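Local coordinates for alpha-galactosidase (Lactobacillus brevis, PDB 3MI6), which probably hydrolyses terminal, non-reducing alpha-D-galactose residues from alpha-D-galactosides, as a member of glycosyl hydrolase family 36, at residues D56-L61 and N67-T72; T123-D126 and D130-T133; H397-V402 and E469-D474; A597-L602 and T652-V657. All coordinates share one frame; numbering follows the deposited sequence.

Interaction 1: residues D56-L61 and N67-T72; sequences DATPSL and NFQPAT
L61 and F68 supply the hydrogen bond between these two runs of loop: L61 N donates to F68 O at 2.9 Å, with an N-H...O angle of 155° and the donor tilted 19° from the carbonyl plane. The same carbonyl oxygen also has S60 CA beside it at 3.1 Å, a weaker C-H...O contact. The apolar contact adjoins this bond. With CG anti to its backbone N (chi1 -163°), F68 brings its ring beside L61, whose CB comes within 3.8 Å of F68 CD1, while L61 CD1 sits over the rim of one ring face. Further along, the side chain of Q69 runs past segment 56-61: its aliphatic CG lies 3.3 Å from P59 O and 3.6 Å from S60 OG, and its amide carbon CD is 3.7 Å from T58 CG2. An alanine at Q69 would remove this arm and would probably open a gap between T58 and S60, leaving the T58 methyl without its neighbour. A71 CB closes the far end against T58 OG1 at 3.3 Å. The hydroxyl of S60 is held by P66 O in the intervening loop, which ties that loop to the contact. Other subunits come close: D56 and A57 pack on W200, and P59 on R482, of a second subunit, while T72 OG1 is hydrogen-bonded to Y679 OH of a third. Both segments belong to the long connection from strand 31-36 to strand 90-93, in the N-terminal part of the protein.

Interaction 2: residues T123-D126 and D130-T133; sequences TFDD and DAQT
An Asx turn at D125-T127, in the loop before strand 132-140, holds the carboxylate of D125, which also reaches forward to A131. A131 N donates to D125 OD2 at 3.3 Å with an N-H...O angle of 155°. The bond is long, and the donor stands above the carboxylate plane, 40° out of it. CG of D125 lies anti to the backbone N (chi1 -178°), which extends the acid across the loop toward A131. The rest of the approach is close packing on one methyl: A131 CB lies 3.4 Å from D125 OD2, 3.7 Å from D125 CB and 3.8 Å from D125 CG. The carboxylate has further mates within the loop, since D125 OD1 accepts T127 N and D125 OD2 also accepts D129 N. Three backbone N-H groups thus converge on a single acid, which fixes its rotation and would probably favour its charged form. D130 adds little here: its carboxylate is drawn away to H156 NE2, and D130 OD1 remains 6.4 Å from D125 OD2, which should temper the repulsion between the two acids. F154 of strand 146-154 packs against both D125 and A131, whose backbones are bonded to K114 and G113, just past strand 103-112. A bond from an aspartate side-chain oxygen to the N-H two residues on, here D125 OD1 with T127 N, defines the Asx turn; the bonds from D129 and A131 are additional, and all lie in the connection between two neighbouring antiparallel strands, 103-112 and 132-140, of the large N-terminal beta sheet.

Interaction 3: residues H397-V402 and E469-D474; sequences HFSQAV and ESANLD
A chi1 of 84° sets OG of S399 between its backbone N and carbonyl carbon, and from there the hydroxyl faces both its own helix and the carbonyl of A471. S399 OG stands 3.2 Å from A471 O, while S399 CB lies 3.5 Å from that same oxygen, so the whole short side chain leans on one carbonyl. The hydroxyl is hydrogen-bonded to E396 O, one turn earlier in helix 394-404, and lies close to A471 O as well. The methyl of A471 adds only a loose flank, its CB 4.4 Å from S399 OG, and packs on I395 of the same helix. Small residues on both sides let the backbones come near, the CA atoms of S399 and A471 being 6.2 Å apart. Just after A471 the chain leaves helical geometry: N472 takes a positive phi of 48°, and this turn redirects the backbone toward strand 475-478. The negative end of the helix dipole would probably make A471 O more attractive to a nearby hydroxyl. F409 of strand 408-413 is touched from both segments, by S399, V402 and L473, and its backbone N is bonded by D474 OD2. Two helices set side by side on the outside of parallel strands, one ending where its chain turns back into the barrel, are characteristic of the TIM-barrel fold of the melibiase region.

Interaction 4: residues A597-L602 and T652-V657; sequences AFFGDL and TSWQVV
F599 and W654 meet ring to ring from opposite directions, with the six-membered ring of W654 lying over one face of the phenyl group. The centroids are 3.9 Å apart and the planes stand at 49°, an oblique pairing. Several carbons of the two rings are modelled too close, so the exact fit is doubtful. V656 completes the first shell: its two methyls reach the CD2-CE2 side of the phenyl ring, V656 CG2 lying 4.0 Å from F599 CE2 and V656 CG1 4.0 Å from F599 CD2. A chi1 of -65° puts CG of F599 beside its backbone N and aims the ring at the strand. F599 is the centre of an inverse gamma turn, closed by a weak bond from G600 N to F598 O at 2.8 Å, which juts from the chain between helix 590-597 and strand 601-604. Around the pair, F633 meets F599 edge-to-face and Y669 meets W654 likewise; F638 also adjoins W654, I665 touches F599 and L632 touches V656. A serine at F599 would probably leave W654 and V656 facing a gap and the indole less firmly held. Aromatic and aliphatic carbon, buried on both sides, thus joins the turn that precedes the last barrel strand to strand 651-657 of the C-terminal sheet. Such a join probably rests on dispersion and the exclusion of water.

Overall arrangement
The four contacts follow one another along the chain and none touches another. Interactions 1 and 2 share the N-terminal region, their centres 38 Å apart; interaction 3 belongs to the barrel, and interaction 4 joins the barrel to the C-terminal sheet. Interactions 3 and 4 come nearest, about 13 Å between closest atoms, whereas interactions 1 and 3 lie on opposite sides of the chain's centre, 68 Å apart between centres. Within their own chain all four lie away from the predicted active site, whose probable nucleophile D479 and proton donor D549 belong to the barrel region. Interaction 1 may nonetheless border the pocket of a second subunit, through a predicted substrate-binding tryptophan there.

Interaction 1: residues D56-L61 and N67-T72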
loop_
_atom_site.group_PDB
_atom_site.type_symbol
_atom_site.label_atom_id
_atom_site.label_comp_id
_atom_site.label_asym_id
_atom_site.label_seq_id
_atom_site.Cartn_x
_atom_site.Cartn_y
_atom_site.Cartn_z
ATOM N N ASP D 56 -0.856 -30.142 17.113
ATOM C CA ASP D 56 -1.758 -30.383 18.241
ATOM C C ASP D 56 -3.217 -29.973 17.985
ATOM O O ASP D 56 -3.512 -29.183 17.086
ATOM C CB ASP D 56 -1.255 -29.694 19.518
ATOM C CG ASP D 56 0.139 -30.164 19.947
ATOM O OD1 ASP D 56 0.997 -30.451 19.074
ATOM O OD2 ASP D 56 0.383 -30.219 21.177
ATOM N N ALA D 57 -4.119 -30.533 18.788
ATOM C CA ALA D 57 -5.518 -30.108 18.843
ATOM C C ALA D 57 -6.266 -30.311 17.532
ATOM O O ALA D 57 -7.115 -29.500 17.162
ATOM C CB ALA D 57 -5.616 -28.656 19.292
ATOM N N THR D 58 -5.938 -31.393 16.840
ATOM C CA THR D 58 -6.610 -31.753 15.601
ATOM C C THR D 58 -6.556 -33.266 15.395
ATOM O O THR D 58 -5.512 -33.900 15.577
ATOM C CB THR D 58 -6.049 -30.965 14.369
ATOM O OG1 THR D 58 -6.829 -31.253 13.200
ATOM C CG2 THR D 58 -4.586 -31.282 14.105
ATOM N N PRO D 59 -7.695 -33.849 15.021
ATOM C CA PRO D 59 -7.843 -35.304 14.891
ATOM C C PRO D 59 -6.819 -35.961 13.959
ATOM O O PRO D 59 -6.347 -35.333 13.010
ATOM C CB PRO D 59 -9.256 -35.458 14.323
ATOM C CG PRO D 59 -9.973 -34.205 14.759
ATOM C CD PRO D 59 -8.945 -33.124 14.737
ATOM N N SER D 60 -6.483 -37.218 14.247
ATOM C CA SER D 60 -5.634 -38.024 13.380
ATOM C C SER D 60 -6.466 -39.193 12.887
ATOM O O SER D 60 -7.499 -39.505 13.484
ATOM C CB SER D 60 -4.418 -38.552 14.143
ATOM O OG SER D 60 -3.855 -37.561 14.992
ATOM N N LEU D 61 -6.018 -39.836 11.807
ATOM C CA LEU D 61 -6.713 -40.988 11.235
ATOM C C LEU D 61 -7.081 -41.998 12.316
ATOM O O LEU D 61 -8.262 -42.261 12.554
ATOM C CB LEU D 61 -5.855 -41.671 10.174
ATOM C CG LEU D 61 -6.618 -42.363 9.040
ATOM C CD1 LEU D 61 -5.724 -43.401 8.381
ATOM C CD2 LEU D 61 -7.900 -42.999 9.543
ATOM N N ASN D 67 0.245 -38.945 13.249
ATOM C CA ASN D 67 0.694 -37.855 12.405
ATOM C C ASN D 67 -0.060 -37.759 11.083
ATOM O O ASN D 67 0.154 -36.824 10.309
ATOM C CB ASN D 67 2.208 -37.956 12.162
ATOM C CG ASN D 67 3.020 -38.075 13.463
ATOM O OD1 ASN D 67 4.197 -38.439 13.430
ATOM N ND2 ASN D 67 2.398 -37.770 14.599
ATOM N N PHE D 68 -0.928 -38.724 10.806
ATOM C CA PHE D 68 -1.831 -38.586 9.673
ATOM C C PHE D 68 -3.007 -37.733 10.130
ATOM O O PHE D 68 -3.858 -38.197 10.880
ATOM C CB PHE D 68 -2.309 -39.947 9.165
ATOM C CG PHE D 68 -2.898 -39.911 7.778
ATOM C CD1 PHE D 68 -4.204 -39.506 7.576
ATOM C CD2 PHE D 68 -2.148 -40.299 6.679
ATOM C CE1 PHE D 68 -4.752 -39.481 6.298
ATOM C CE2 PHE D 68 -2.684 -40.274 5.398
ATOM C CZ PHE D 68 -3.986 -39.865 5.205
ATOM N N GLN D 69 -3.022 -36.473 9.703
ATOM C CA GLN D 69 -4.035 -35.510 10.130
ATOM C C GLN D 69 -4.575 -34.760 8.924
ATOM O O GLN D 69 -3.847 -33.986 8.300
ATOM C CB GLN D 69 -3.452 -34.524 11.147
ATOM C CG GLN D 69 -3.060 -35.179 12.462
ATOM C CD GLN D 69 -2.390 -34.225 13.441
ATOM O OE1 GLN D 69 -2.924 -33.943 14.521
ATOM N NE2 GLN D 69 -1.213 -33.737 13.076
ATOM N N PRO D 70 -5.857 -34.992 8.589
ATOM C CA PRO D 70 -6.501 -34.388 7.412
ATOM C C PRO D 70 -6.441 -32.849 7.386
ATOM O O PRO D 70 -6.504 -32.279 6.291
ATOM C CB PRO D 70 -7.952 -34.867 7.522
ATOM C CG PRO D 70 -7.869 -36.131 8.326
ATOM C CD PRO D 70 -6.765 -35.901 9.313
ATOM N N ALA D 71 -6.321 -32.204 8.553
ATOM C CA ALA D 71 -6.191 -30.738 8.656
ATOM C C ALA D 71 -4.903 -30.173 8.041
ATOM O O ALA D 71 -4.869 -29.020 7.607
ATOM C CB ALA D 71 -6.315 -30.287 10.117
ATOM N N THR D 72 -3.847 -30.981 8.021
ATOM C CA THR D 72 -2.585 -30.565 7.426
ATOM C C THR D 72 -2.283 -31.300 6.116
ATOM O O THR D 72 -1.149 -31.263 5.634
ATOM C CB THR D 72 -1.399 -30.795 8.377
ATOM O OG1 THR D 72 -1.102 -32.194 8.427
ATOM C CG2 THR D 72 -1.700 -30.276 9.782
#

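Interaction 2: residues T123-D126 and D130-T133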
loop_
_atom_site.group_PDB
_atom_site.type_symbol
_atom_site.label_atom_id
_atom_site.label_comp_id
_atom_site.label_asym_id
_atom_site.label_seq_id
_atom_site.Cartn_x
_atom_site.Cartn_y
_atom_site.Cartn_z
ATOM N N THR D 123 -15.774 -29.950 -23.044
ATOM C CA THR D 123 -14.558 -29.870 -23.835
ATOM C C THR D 123 -14.278 -31.131 -24.616
ATOM O O THR D 123 -14.602 -32.223 -24.191
ATOM C CB THR D 123 -13.362 -29.554 -22.954
ATOM O OG1 THR D 123 -13.430 -30.362 -21.771
ATOM C CG2 THR D 123 -13.400 -28.091 -22.575
ATOM N N PHE D 124 -13.641 -30.969 -25.761
ATOM C CA PHE D 124 -13.428 -32.084 -26.650
ATOM C C PHE D 124 -12.088 -31.918 -27.355
ATOM O O PHE D 124 -11.601 -30.803 -27.506
ATOM C CB PHE D 124 -14.535 -32.076 -27.679
ATOM C CG PHE D 124 -14.757 -30.737 -28.272
ATOM C CD1 PHE D 124 -14.051 -30.342 -29.395
ATOM C CD2 PHE D 124 -15.644 -29.848 -27.692
ATOM C CE1 PHE D 124 -14.247 -29.095 -29.954
ATOM C CE2 PHE D 124 -15.841 -28.587 -28.241
ATOM C CZ PHE D 124 -15.139 -28.209 -29.373
ATOM N N ASP D 125 -11.489 -33.038 -27.762
ATOM C CA ASP D 125 -10.324 -33.032 -28.633
ATOM C C ASP D 125 -10.648 -33.777 -29.923
ATOM O O ASP D 125 -10.492 -34.985 -29.999
ATOM C CB ASP D 125 -9.105 -33.659 -27.944
ATOM C CG ASP D 125 -7.858 -33.613 -28.820
ATOM O OD1 ASP D 125 -7.835 -32.796 -29.763
ATOM O OD2 ASP D 125 -6.900 -34.383 -28.586
ATOM N N ASP D 126 -11.103 -33.052 -30.933
ATOM C CA ASP D 126 -11.389 -33.645 -32.227
ATOM C C ASP D 126 -10.358 -33.157 -33.238
ATOM O O ASP D 126 -10.555 -33.248 -34.450
ATOM C CB ASP D 126 -12.793 -33.250 -32.691
ATOM C CG ASP D 126 -13.897 -33.802 -31.788
ATOM O OD1 ASP D 126 -13.803 -34.987 -31.359
ATOM O OD2 ASP D 126 -14.867 -33.049 -31.519
ATOM N N ASP D 130 -3.295 -34.268 -28.909
ATOM C CA ASP D 130 -2.542 -34.944 -27.857
ATOM C C ASP D 130 -3.173 -34.897 -26.465
ATOM O O ASP D 130 -2.482 -35.091 -25.457
ATOM C CB ASP D 130 -1.092 -34.443 -27.845
ATOM C CG ASP D 130 -0.428 -34.567 -29.220
ATOM O OD1 ASP D 130 -0.724 -35.551 -29.951
ATOM O OD2 ASP D 130 0.376 -33.676 -29.581
ATOM N N ALA D 131 -4.488 -34.684 -26.416
ATOM C CA ALA D 131 -5.205 -34.675 -25.140
ATOM C C ALA D 131 -5.380 -36.078 -24.588
ATOM O O ALA D 131 -5.311 -37.058 -25.316
ATOM C CB ALA D 131 -6.550 -33.974 -25.256
ATOM N N GLN D 132 -5.601 -36.162 -23.285
ATOM C CA GLN D 132 -5.768 -37.431 -22.600
ATOM C C GLN D 132 -6.799 -37.250 -21.487
ATOM O O GLN D 132 -6.877 -36.187 -20.882
ATOM C CB GLN D 132 -4.437 -37.891 -21.993
ATOM C CG GLN D 132 -3.275 -38.050 -22.969
ATOM C CD GLN D 132 -2.078 -38.763 -22.340
ATOM O OE1 GLN D 132 -1.888 -39.960 -22.538
ATOM N NE2 GLN D 132 -1.274 -38.032 -21.573
ATOM N N THR D 133 -7.599 -38.275 -21.215
ATOM C CA THR D 133 -8.522 -38.198 -20.092
ATOM C C THR D 133 -8.180 -39.293 -19.099
ATOM O O THR D 133 -8.087 -40.456 -19.466
ATOM C CB THR D 133 -10.006 -38.331 -20.523
ATOM O OG1 THR D 133 -10.275 -37.483 -21.638
ATOM C CG2 THR D 133 -10.933 -37.944 -19.390
#

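Interaction 3: residues H397-V402 and E469-D474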
loop_
_atom_site.group_PDB
_atom_site.type_symbol
_atom_site.label_atom_id
_atom_site.label_comp_id
_atom_site.label_asym_id
_atom_site.label_seq_id
_atom_site.Cartn_x
_atom_site.Cartn_y
_atom_site.Cartn_z
ATOM N N HIS D 397 -41.314 -12.337 -45.907
ATOM C CA HIS D 397 -41.124 -11.312 -46.919
ATOM C C HIS D 397 -39.923 -10.427 -46.605
ATOM O O HIS D 397 -39.019 -10.278 -47.424
ATOM C CB HIS D 397 -42.390 -10.461 -47.060
ATOM C CG HIS D 397 -42.197 -9.225 -47.883
ATOM N ND1 HIS D 397 -42.763 -8.014 -47.549
ATOM C CD2 HIS D 397 -41.488 -9.011 -49.017
ATOM C CE1 HIS D 397 -42.418 -7.109 -48.445
ATOM N NE2 HIS D 397 -41.643 -7.687 -49.347
ATOM N N PHE D 398 -39.924 -9.843 -45.412
ATOM C CA PHE D 398 -38.895 -8.890 -44.997
ATOM C C PHE D 398 -37.489 -9.468 -45.084
ATOM O O PHE D 398 -36.533 -8.744 -45.337
ATOM C CB PHE D 398 -39.180 -8.405 -43.575
ATOM C CG PHE D 398 -38.129 -7.495 -43.012
ATOM C CD1 PHE D 398 -37.808 -6.307 -43.644
ATOM C CD2 PHE D 398 -37.483 -7.810 -41.826
ATOM C CE1 PHE D 398 -36.848 -5.453 -43.115
ATOM C CE2 PHE D 398 -36.522 -6.960 -41.288
ATOM C CZ PHE D 398 -36.207 -5.778 -41.938
ATOM N N SER D 399 -37.373 -10.775 -44.869
ATOM C CA SER D 399 -36.088 -11.449 -44.961
ATOM C C SER D 399 -35.756 -11.682 -46.419
ATOM O O SER D 399 -34.602 -11.614 -46.823
ATOM C CB SER D 399 -36.114 -12.780 -44.214
ATOM O OG SER D 399 -36.643 -13.805 -45.028
ATOM N N GLN D 400 -36.778 -11.960 -47.215
ATOM C CA GLN D 400 -36.585 -12.124 -48.645
ATOM C C GLN D 400 -35.964 -10.852 -49.196
ATOM O O GLN D 400 -35.010 -10.901 -49.959
ATOM C CB GLN D 400 -37.918 -12.424 -49.334
ATOM C CG GLN D 400 -37.806 -12.957 -50.758
ATOM C CD GLN D 400 -39.068 -13.692 -51.197
ATOM O OE1 GLN D 400 -39.495 -13.592 -52.353
ATOM N NE2 GLN D 400 -39.678 -14.428 -50.265
ATOM N N ALA D 401 -36.501 -9.708 -48.795
ATOM C CA ALA D 401 -35.923 -8.430 -49.185
ATOM C C ALA D 401 -34.460 -8.342 -48.749
ATOM O O ALA D 401 -33.571 -8.124 -49.575
ATOM C CB ALA D 401 -36.722 -7.284 -48.599
ATOM N N VAL D 402 -34.218 -8.524 -47.453
ATOM C CA VAL D 402 -32.866 -8.499 -46.907
ATOM C C VAL D 402 -31.910 -9.366 -47.719
ATOM O O VAL D 402 -30.820 -8.932 -48.075
ATOM C CB VAL D 402 -32.849 -8.940 -45.424
ATOM C CG1 VAL D 402 -31.428 -9.126 -44.933
ATOM C CG2 VAL D 402 -33.574 -7.923 -44.562
ATOM N N GLU D 469 -36.954 -21.874 -40.327
ATOM C CA GLU D 469 -37.307 -22.437 -41.637
ATOM C C GLU D 469 -38.127 -21.452 -42.465
ATOM O O GLU D 469 -37.891 -21.267 -43.656
ATOM C CB GLU D 469 -38.076 -23.755 -41.489
ATOM C CG GLU D 469 -37.225 -24.961 -41.067
ATOM C CD GLU D 469 -37.892 -26.296 -41.385
ATOM O OE1 GLU D 469 -39.016 -26.289 -41.944
ATOM O OE2 GLU D 469 -37.291 -27.352 -41.083
ATOM N N SER D 470 -39.089 -20.820 -41.811
ATOM C CA SER D 470 -39.997 -19.907 -42.472
ATOM C C SER D 470 -39.259 -18.678 -43.000
ATOM O O SER D 470 -39.466 -18.257 -44.140
ATOM C CB SER D 470 -41.117 -19.514 -41.501
ATOM O OG SER D 470 -41.912 -18.454 -41.997
ATOM N N ALA D 471 -38.379 -18.121 -42.176
ATOM C CA ALA D 471 -37.709 -16.868 -42.513
ATOM C C ALA D 471 -36.219 -17.025 -42.897
ATOM O O ALA D 471 -35.499 -16.030 -43.098
ATOM C CB ALA D 471 -37.882 -15.872 -41.377
ATOM N N ASN D 472 -35.773 -18.276 -43.002
ATOM C CA ASN D 472 -34.394 -18.609 -43.383
ATOM C C ASN D 472 -33.342 -17.821 -42.613
ATOM O O ASN D 472 -32.467 -17.175 -43.189
ATOM C CB ASN D 472 -34.199 -18.457 -44.894
ATOM C CG ASN D 472 -35.239 -19.225 -45.684
ATOM O OD1 ASN D 472 -35.142 -20.454 -45.854
ATOM N ND2 ASN D 472 -36.258 -18.509 -46.155
ATOM N N LEU D 473 -33.433 -17.900 -41.297
ATOM C CA LEU D 473 -32.580 -17.120 -40.429
ATOM C C LEU D 473 -31.104 -17.487 -40.538
ATOM O O LEU D 473 -30.738 -18.650 -40.659
ATOM C CB LEU D 473 -33.052 -17.279 -38.995
ATOM C CG LEU D 473 -34.470 -16.778 -38.761
ATOM C CD1 LEU D 473 -34.847 -17.004 -37.314
ATOM C CD2 LEU D 473 -34.594 -15.315 -39.136
ATOM N N ASP D 474 -30.252 -16.481 -40.487
ATOM C CA ASP D 474 -28.830 -16.730 -40.507
ATOM C C ASP D 474 -28.290 -16.640 -39.098
ATOM O O ASP D 474 -27.166 -17.073 -38.826
ATOM C CB ASP D 474 -28.133 -15.703 -41.387
ATOM C CG ASP D 474 -28.477 -15.868 -42.835
ATOM O OD1 ASP D 474 -28.003 -16.857 -43.435
ATOM O OD2 ASP D 474 -29.223 -15.014 -43.361
#

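Interaction 4: residues A597-L602 and T652-V657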
loop_
_atom_site.group_PDB
_atom_site.type_symbol
_atom_site.label_atom_id
_atom_site.label_comp_id
_atom_site.label_asym_id
_atom_site.label_seq_id
_atom_site.Cartn_x
_atom_site.Cartn_y
_atom_site.Cartn_z
ATOM N N ALA D 597 -14.793 -0.599 -30.711
ATOM C CA ALA D 597 -15.603 -1.719 -31.194
ATOM C C ALA D 597 -14.881 -2.644 -32.183
ATOM O O ALA D 597 -15.298 -3.785 -32.382
ATOM C CB ALA D 597 -16.942 -1.234 -31.769
ATOM N N PHE D 598 -13.804 -2.174 -32.801
ATOM C CA PHE D 598 -13.044 -3.058 -33.679
ATOM C C PHE D 598 -12.504 -4.254 -32.911
ATOM O O PHE D 598 -12.380 -5.332 -33.473
ATOM C CB PHE D 598 -11.859 -2.360 -34.332
ATOM C CG PHE D 598 -12.232 -1.220 -35.214
ATOM C CD1 PHE D 598 -13.427 -1.219 -35.899
ATOM C CD2 PHE D 598 -11.369 -0.146 -35.369
ATOM C CE1 PHE D 598 -13.757 -0.169 -36.708
ATOM C CE2 PHE D 598 -11.693 0.904 -36.186
ATOM C CZ PHE D 598 -12.883 0.897 -36.853
ATOM N N PHE D 599 -12.167 -4.076 -31.637
ATOM C CA PHE D 599 -11.535 -5.161 -30.886
ATOM C C PHE D 599 -12.562 -6.145 -30.314
ATOM O O PHE D 599 -12.650 -6.402 -29.106
ATOM C CB PHE D 599 -10.569 -4.603 -29.843
ATOM C CG PHE D 599 -9.404 -3.888 -30.454
ATOM C CD1 PHE D 599 -9.545 -2.591 -30.933
ATOM C CD2 PHE D 599 -8.172 -4.524 -30.589
ATOM C CE1 PHE D 599 -8.481 -1.926 -31.501
ATOM C CE2 PHE D 599 -7.101 -3.873 -31.151
ATOM C CZ PHE D 599 -7.249 -2.570 -31.612
ATOM N N GLY D 600 -13.331 -6.699 -31.238
ATOM C CA GLY D 600 -14.375 -7.638 -30.930
ATOM C C GLY D 600 -15.097 -7.852 -32.235
ATOM O O GLY D 600 -14.506 -7.788 -33.313
ATOM N N ASP D 601 -16.394 -8.076 -32.138
ATOM C CA ASP D 601 -17.211 -8.318 -33.311
ATOM C C ASP D 601 -18.065 -7.087 -33.612
ATOM O O ASP D 601 -19.139 -6.892 -33.028
ATOM C CB ASP D 601 -18.039 -9.593 -33.107
ATOM C CG ASP D 601 -17.159 -10.788 -32.740
ATOM O OD1 ASP D 601 -16.020 -10.856 -33.252
ATOM O OD2 ASP D 601 -17.580 -11.641 -31.923
ATOM N N LEU D 602 -17.553 -6.276 -34.539
ATOM C CA LEU D 602 -18.110 -4.967 -34.881
ATOM C C LEU D 602 -19.548 -5.046 -35.371
ATOM O O LEU D 602 -19.929 -5.980 -36.073
ATOM C CB LEU D 602 -17.228 -4.255 -35.927
ATOM C CG LEU D 602 -17.662 -2.846 -36.332
ATOM C CD1 LEU D 602 -17.599 -1.920 -35.140
ATOM C CD2 LEU D 602 -16.818 -2.304 -37.484
ATOM N N THR D 652 -5.944 3.495 -21.481
ATOM C CA THR D 652 -6.134 2.074 -21.755
ATOM C C THR D 652 -5.536 1.788 -23.102
ATOM O O THR D 652 -5.789 2.525 -24.042
ATOM C CB THR D 652 -7.636 1.695 -21.854
ATOM O OG1 THR D 652 -8.232 1.723 -20.557
ATOM C CG2 THR D 652 -7.816 0.294 -22.431
ATOM N N SER D 653 -4.759 0.718 -23.229
ATOM C CA SER D 653 -4.251 0.377 -24.544
ATOM C C SER D 653 -4.086 -1.102 -24.742
ATOM O O SER D 653 -3.781 -1.837 -23.806
ATOM C CB SER D 653 -2.924 1.081 -24.811
ATOM O OG SER D 653 -1.889 0.514 -24.032
ATOM N N TRP D 654 -4.289 -1.538 -25.977
ATOM C CA TRP D 654 -3.999 -2.915 -26.324
ATOM C C TRP D 654 -3.634 -3.195 -27.776
ATOM O O TRP D 654 -3.579 -2.283 -28.617
ATOM C CB TRP D 654 -5.086 -3.891 -25.852
ATOM C CG TRP D 654 -6.517 -3.451 -25.632
ATOM C CD1 TRP D 654 -7.266 -3.594 -24.461
ATOM C CD2 TRP D 654 -7.401 -2.889 -26.587
ATOM N NE1 TRP D 654 -8.566 -3.137 -24.646
ATOM C CE2 TRP D 654 -8.669 -2.694 -25.939
ATOM C CE3 TRP D 654 -7.256 -2.517 -27.908
ATOM C CZ2 TRP D 654 -9.755 -2.154 -26.590
ATOM C CZ3 TRP D 654 -8.322 -1.984 -28.540
ATOM C CH2 TRP D 654 -9.567 -1.812 -27.894
ATOM N N GLN D 655 -3.384 -4.474 -28.056
ATOM C CA GLN D 655 -2.817 -4.868 -29.333
ATOM C C GLN D 655 -3.288 -6.258 -29.773
ATOM O O GLN D 655 -3.337 -7.185 -28.969
ATOM C CB GLN D 655 -1.290 -4.861 -29.208
ATOM C CG GLN D 655 -0.542 -4.716 -30.517
ATOM C CD GLN D 655 0.976 -4.754 -30.342
ATOM O OE1 GLN D 655 1.717 -5.131 -31.255
ATOM N NE2 GLN D 655 1.436 -4.374 -29.163
ATOM N N VAL D 656 -3.628 -6.405 -31.049
ATOM C CA VAL D 656 -3.804 -7.737 -31.628
ATOM C C VAL D 656 -2.688 -8.032 -32.631
ATOM O O VAL D 656 -2.318 -7.159 -33.427
ATOM C CB VAL D 656 -5.163 -7.889 -32.324
ATOM C CG1 VAL D 656 -6.265 -7.941 -31.309
ATOM C CG2 VAL D 656 -5.389 -6.747 -33.292
ATOM N N VAL D 657 -2.152 -9.253 -32.573
ATOM C CA VAL D 657 -1.023 -9.664 -33.405
ATOM C C VAL D 657 -1.373 -10.931 -34.192
ATOM O O VAL D 657 -1.976 -11.872 -33.655
ATOM C CB VAL D 657 0.252 -9.941 -32.544
ATOM C CG1 VAL D 657 1.454 -10.229 -33.412
ATOM C CG2 VAL D 657 0.554 -8.776 -31.612
#